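Local coordinates for protein sulfate adenylyltransferase (Allochromatium vinosum, PDB 4DNX) that catalyses the transfer of the adenylyl group of ATP to sulfate, giving adenosine 5'-phosphosulfate and diphosphate, at residues Met59-Ala62 against Asp63-Ser67; Tyr136-Asp140 against Pro141-Gly145. All blocks are in the same frame, centred on the assembly; numbering follows the deposited sequence. Where two conformers were deposited one is given.

Both contacts are local, each within a single unbroken stretch of chain, and both fall in the PUA-like N-terminal region. Following the chain, contact 1 comes first: the short strand 57-58 ends and M59-S67 turns into helix 61-70, with N60 capping its start. Contact 2 comes later, where helix 125-136 ends and Y136-G145 closes the loop that leads into helix 144-149. The two lie in series, neither nested nor crossing, with centres about 20 Å apart and nearest atoms about 9 Å apart. Helix 125-136 relates them, since M131 packs against L61, A64 and L65 of contact 1 while Y136 at its end opens contact 2.

Contact 1: Met59-Ala62 against Asp63-Ser67; sequences MNLA and DALSS
N60 and D63 meet at the start of helix 61-70, where N60 OD1 accepts from D63 N at 2.8 Å. The N-H points almost straight at the oxygen (172°), which is met nearly end-on along its C=O bond. With CG wedged between the backbone N and the carbonyl carbon (chi1 62°), the short amide folds back over the first turn, which is why asparagine suits an N-cap. The planes of the amide and the D63 carboxylate are inclined by 25°, and a water accepts from the backbone N of N60 and donates to D63 OD2 at 2.6 Å. The other carboxylate oxygen, OD1, is held by T74 OG1. An acid in the first turn probably gains from the positive end of the helix dipole.

Backbone bonds follow the helical pattern: A64 N to N60 O at 2.9 Å, L65 N to L61 O at 2.8 Å and S66 N to A62 O at 3.0 Å.

M59 CB makes an apolar contact with A64 CB at 4.4 Å. The long, extended methionine crosses D63 at about a right angle, bringing SD into van der Waals approach of D63 O at 3.9 Å. L61 CD2 meets L65 CD1 at 3.9 Å, one turn on, and both leucines pack against M131. The small A64 also touches M131, consistent with a close approach of helix 125-136. Together these features make an N-capped helix start following strand 57-58 in the PUA-like domain.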
loop_
_atom_site.group_PDB
_atom_site.type_symbol
_atom_site.label_atom_id
_atom_site.label_comp_id
_atom_site.label_asym_id
_atom_site.label_seq_id
_atom_site.Cartn_x
_atom_site.Cartn_y
_atom_site.Cartn_z
ATOM N N MET A 59 -5.056 11.755 24.410
ATOM C CA MET A 59 -5.706 12.846 25.130
ATOM C C MET A 59 -5.455 12.771 26.613
ATOM O O MET A 59 -5.434 11.685 27.204
ATOM C CB MET A 59 -7.224 12.773 24.913
ATOM C CG MET A 59 -7.648 13.039 23.512
ATOM S SD MET A 59 -9.445 13.069 23.408
ATOM C CE MET A 59 -9.648 13.123 21.620
ATOM N N ASN A 60 -5.341 13.950 27.242
ATOM C CA ASN A 60 -5.456 13.986 28.711
ATOM C C ASN A 60 -6.933 13.836 29.146
ATOM O O ASN A 60 -7.863 13.823 28.277
ATOM C CB ASN A 60 -4.824 15.253 29.300
ATOM C CG ASN A 60 -5.499 16.534 28.830
ATOM O OD1 ASN A 60 -6.691 16.567 28.487
ATOM N ND2 ASN A 60 -4.742 17.618 28.873
ATOM N N LEU A 61 -7.160 13.717 30.448
ATOM C CA LEU A 61 -8.501 13.474 30.940
ATOM C C LEU A 61 -9.454 14.627 30.607
ATOM O O LEU A 61 -10.603 14.391 30.230
ATOM C CB LEU A 61 -8.463 13.285 32.458
ATOM C CG LEU A 61 -9.006 11.975 32.970
ATOM C CD1 LEU A 61 -9.030 11.981 34.514
ATOM C CD2 LEU A 61 -10.389 11.651 32.386
ATOM N N ALA A 62 -8.999 15.875 30.720
ATOM C CA ALA A 62 -9.901 17.010 30.358
ATOM C C ALA A 62 -10.386 16.991 28.882
ATOM O O ALA A 62 -11.558 17.212 28.604
ATOM C CB ALA A 62 -9.237 18.362 30.693
ATOM N N ASP A 63 -9.481 16.723 27.954
ATOM C CA ASP A 63 -9.876 16.575 26.557
ATOM C C ASP A 63 -10.782 15.355 26.338
ATOM O O ASP A 63 -11.726 15.404 25.527
ATOM C CB ASP A 63 -8.633 16.462 25.646
ATOM C CG ASP A 63 -7.944 17.803 25.429
ATOM O OD1 ASP A 63 -8.653 18.833 25.436
ATOM O OD2 ASP A 63 -6.701 17.832 25.243
ATOM N N ALA A 64 -10.465 14.239 27.005
ATOM C CA ALA A 64 -11.313 13.044 26.887
ATOM C C ALA A 64 -12.736 13.293 27.402
ATOM O O ALA A 64 -13.734 12.860 26.759
ATOM C CB ALA A 64 -10.664 11.822 27.565
ATOM N N LEU A 65 -12.846 14.007 28.537
ATOM C CA LEU A 65 -14.186 14.336 29.112
ATOM C C LEU A 65 -14.943 15.268 28.177
ATOM O O LEU A 65 -16.133 15.081 27.927
ATOM C CB LEU A 65 -14.037 14.923 30.516
ATOM C CG LEU A 65 -13.585 13.867 31.514
ATOM C CD1 LEU A 65 -12.872 14.630 32.653
ATOM C CD2 LEU A 65 -14.778 13.063 32.037
ATOM N N SER A 66 -14.208 16.207 27.583
ATOM C CA SER A 66 -14.845 17.165 26.677
ATOM C C SER A 66 -15.287 16.458 25.369
ATOM O O SER A 66 -16.402 16.674 24.898
ATOM C CB SER A 66 -13.906 18.331 26.381
ATOM O OG SER A 66 -14.614 19.354 25.667
ATOM N N SER A 67 -14.438 15.580 24.836
ATOM C CA SER A 67 -14.779 14.813 23.604
ATOM C C SER A 67 -16.028 13.917 23.837
ATOM O O SER A 67 -16.998 13.895 23.026
ATOM C CB SER A 67 -13.562 13.957 23.189
ATOM O OG SER A 67 -13.875 13.368 21.940
HETATM O O HOH W 1 -4.733 16.192 25.578
#

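Contact 2: Tyr136-Asp140 against Pro141-Gly145; sequences YGTSD and PKHPG
Y136 and H143 form the tight side of this turn, an offset edge-to-face pair with ring centroids 5.5 Å apart and planes at 68°, tyrosine edge to imidazole face. G145 C lies over one face of the Y136 ring, 3.6 Å above its plane; a side chain there would collide, so glycine suits. T138 CG2 touches H143 CD2 at 3.7 Å. H143 also N-caps helix 144-149: with CG anti to its backbone N (chi1 -178°), ND1 accepts from G145 N in a bent bond of 2.9 Å and also bonds to V146 N, while NE2 bonds to Y305 OH. G137, with positive phi, ends helix 125-136, T138 OG1 accepts from D140 N in an ST turn, and a type I turn runs from D140 to H143, closed by H143 N to D140 O, with exposed P141 second, where proline's fixed phi fits.

Toward solvent the packing thins. D140 OD1 takes K142 N at 2.8 Å from above the carboxylate plane; the salt bridge from OD2 to K142 NZ is long, 3.7 Å, and OD2 also bonds weakly to Y304 OH. With an alanine in place of D140, K142 N would probably lose its acceptor and the lysine its countercharge, leaving its chain less restrained.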
loop_
_atom_site.group_PDB
_atom_site.type_symbol
_atom_site.label_atom_id
_atom_site.label_comp_id
_atom_site.label_asym_id
_atom_site.label_seq_id
_atom_site.Cartn_x
_atom_site.Cartn_y
_atom_site.Cartn_z
ATOM N N TYR A 136 -21.057 5.497 24.479
ATOM C CA TYR A 136 -21.745 4.256 24.076
ATOM C C TYR A 136 -23.267 4.302 24.218
ATOM O O TYR A 136 -23.960 3.385 23.761
ATOM C CB TYR A 136 -21.149 3.046 24.841
ATOM C CG TYR A 136 -19.658 2.890 24.581
ATOM C CD1 TYR A 136 -19.171 2.228 23.444
ATOM C CD2 TYR A 136 -18.731 3.445 25.464
ATOM C CE1 TYR A 136 -17.779 2.115 23.188
ATOM C CE2 TYR A 136 -17.338 3.320 25.229
ATOM C CZ TYR A 136 -16.871 2.656 24.115
ATOM O OH TYR A 136 -15.511 2.552 23.877
ATOM N N GLY A 137 -23.777 5.353 24.863
ATOM C CA GLY A 137 -25.216 5.533 25.066
ATOM C C GLY A 137 -25.871 4.533 25.997
ATOM O O GLY A 137 -27.087 4.331 25.953
ATOM N N THR A 138 -25.071 3.910 26.855
ATOM C CA THR A 138 -25.592 2.935 27.815
ATOM C C THR A 138 -24.523 2.643 28.842
ATOM O O THR A 138 -23.329 2.899 28.602
ATOM C CB THR A 138 -25.947 1.590 27.136
ATOM O OG1 THR A 138 -26.531 0.717 28.117
ATOM C CG2 THR A 138 -24.713 0.920 26.561
ATOM N N SER A 139 -24.963 2.066 29.964
ATOM C CA SER A 139 -24.039 1.631 30.994
ATOM C C SER A 139 -24.003 0.103 31.081
ATOM O O SER A 139 -23.253 -0.469 31.880
ATOM C CB SER A 139 -24.434 2.256 32.336
ATOM O OG SER A 139 -24.110 3.638 32.332
ATOM N N ASP A 140 -24.807 -0.548 30.239
ATOM C CA ASP A 140 -24.943 -2.003 30.244
ATOM C C ASP A 140 -23.599 -2.694 30.004
ATOM O O ASP A 140 -23.001 -2.493 28.958
ATOM C CB ASP A 140 -25.944 -2.415 29.165
ATOM C CG ASP A 140 -26.317 -3.874 29.225
ATOM O OD1 ASP A 140 -25.713 -4.659 29.992
ATOM O OD2 ASP A 140 -27.248 -4.235 28.485
ATOM N N PRO A 141 -23.109 -3.476 30.970
ATOM C CA PRO A 141 -21.898 -4.279 30.735
ATOM C C PRO A 141 -22.028 -5.366 29.654
ATOM O O PRO A 141 -21.011 -5.931 29.249
ATOM C CB PRO A 141 -21.627 -4.936 32.096
ATOM C CG PRO A 141 -22.763 -4.551 32.999
ATOM C CD PRO A 141 -23.836 -3.929 32.176
ATOM N N LYS A 142 -23.239 -5.659 29.187
ATOM C CA LYS A 142 -23.447 -6.534 28.015
ATOM C C LYS A 142 -22.986 -5.869 26.691
ATOM O O LYS A 142 -22.893 -6.524 25.654
ATOM C CB LYS A 142 -24.927 -6.971 27.882
ATOM C CG LYS A 142 -25.446 -7.999 28.957
ATOM C CD LYS A 142 -26.994 -8.172 28.911
ATOM C CE LYS A 142 -27.697 -7.063 29.716
ATOM N NZ LYS A 142 -29.198 -7.074 29.723
ATOM N N HIS A 143 -22.732 -4.571 26.711
ATOM C CA HIS A 143 -22.370 -3.891 25.482
ATOM C C HIS A 143 -20.865 -4.147 25.278
ATOM O O HIS A 143 -20.053 -3.880 26.181
ATOM C CB HIS A 143 -22.713 -2.416 25.608
ATOM C CG HIS A 143 -22.438 -1.617 24.377
ATOM N ND1 HIS A 143 -21.176 -1.481 23.835
ATOM C CD2 HIS A 143 -23.266 -0.879 23.608
ATOM C CE1 HIS A 143 -21.241 -0.702 22.765
ATOM N NE2 HIS A 143 -22.499 -0.299 22.628
ATOM N N PRO A 144 -20.487 -4.717 24.140
ATOM C CA PRO A 144 -19.087 -5.123 24.006
ATOM C C PRO A 144 -18.110 -3.945 23.980
ATOM O O PRO A 144 -16.967 -4.094 24.387
ATOM C CB PRO A 144 -19.056 -5.908 22.678
ATOM C CG PRO A 144 -20.220 -5.343 21.883
ATOM C CD PRO A 144 -21.265 -4.975 22.901
ATOM N N GLY A 145 -18.564 -2.779 23.520
ATOM C CA GLY A 145 -17.695 -1.616 23.458
ATOM C C GLY A 145 -17.519 -1.063 24.881
ATOM O O GLY A 145 -16.452 -0.629 25.226
HETATM O O HOH W 2 -14.571 0.218 23.325
#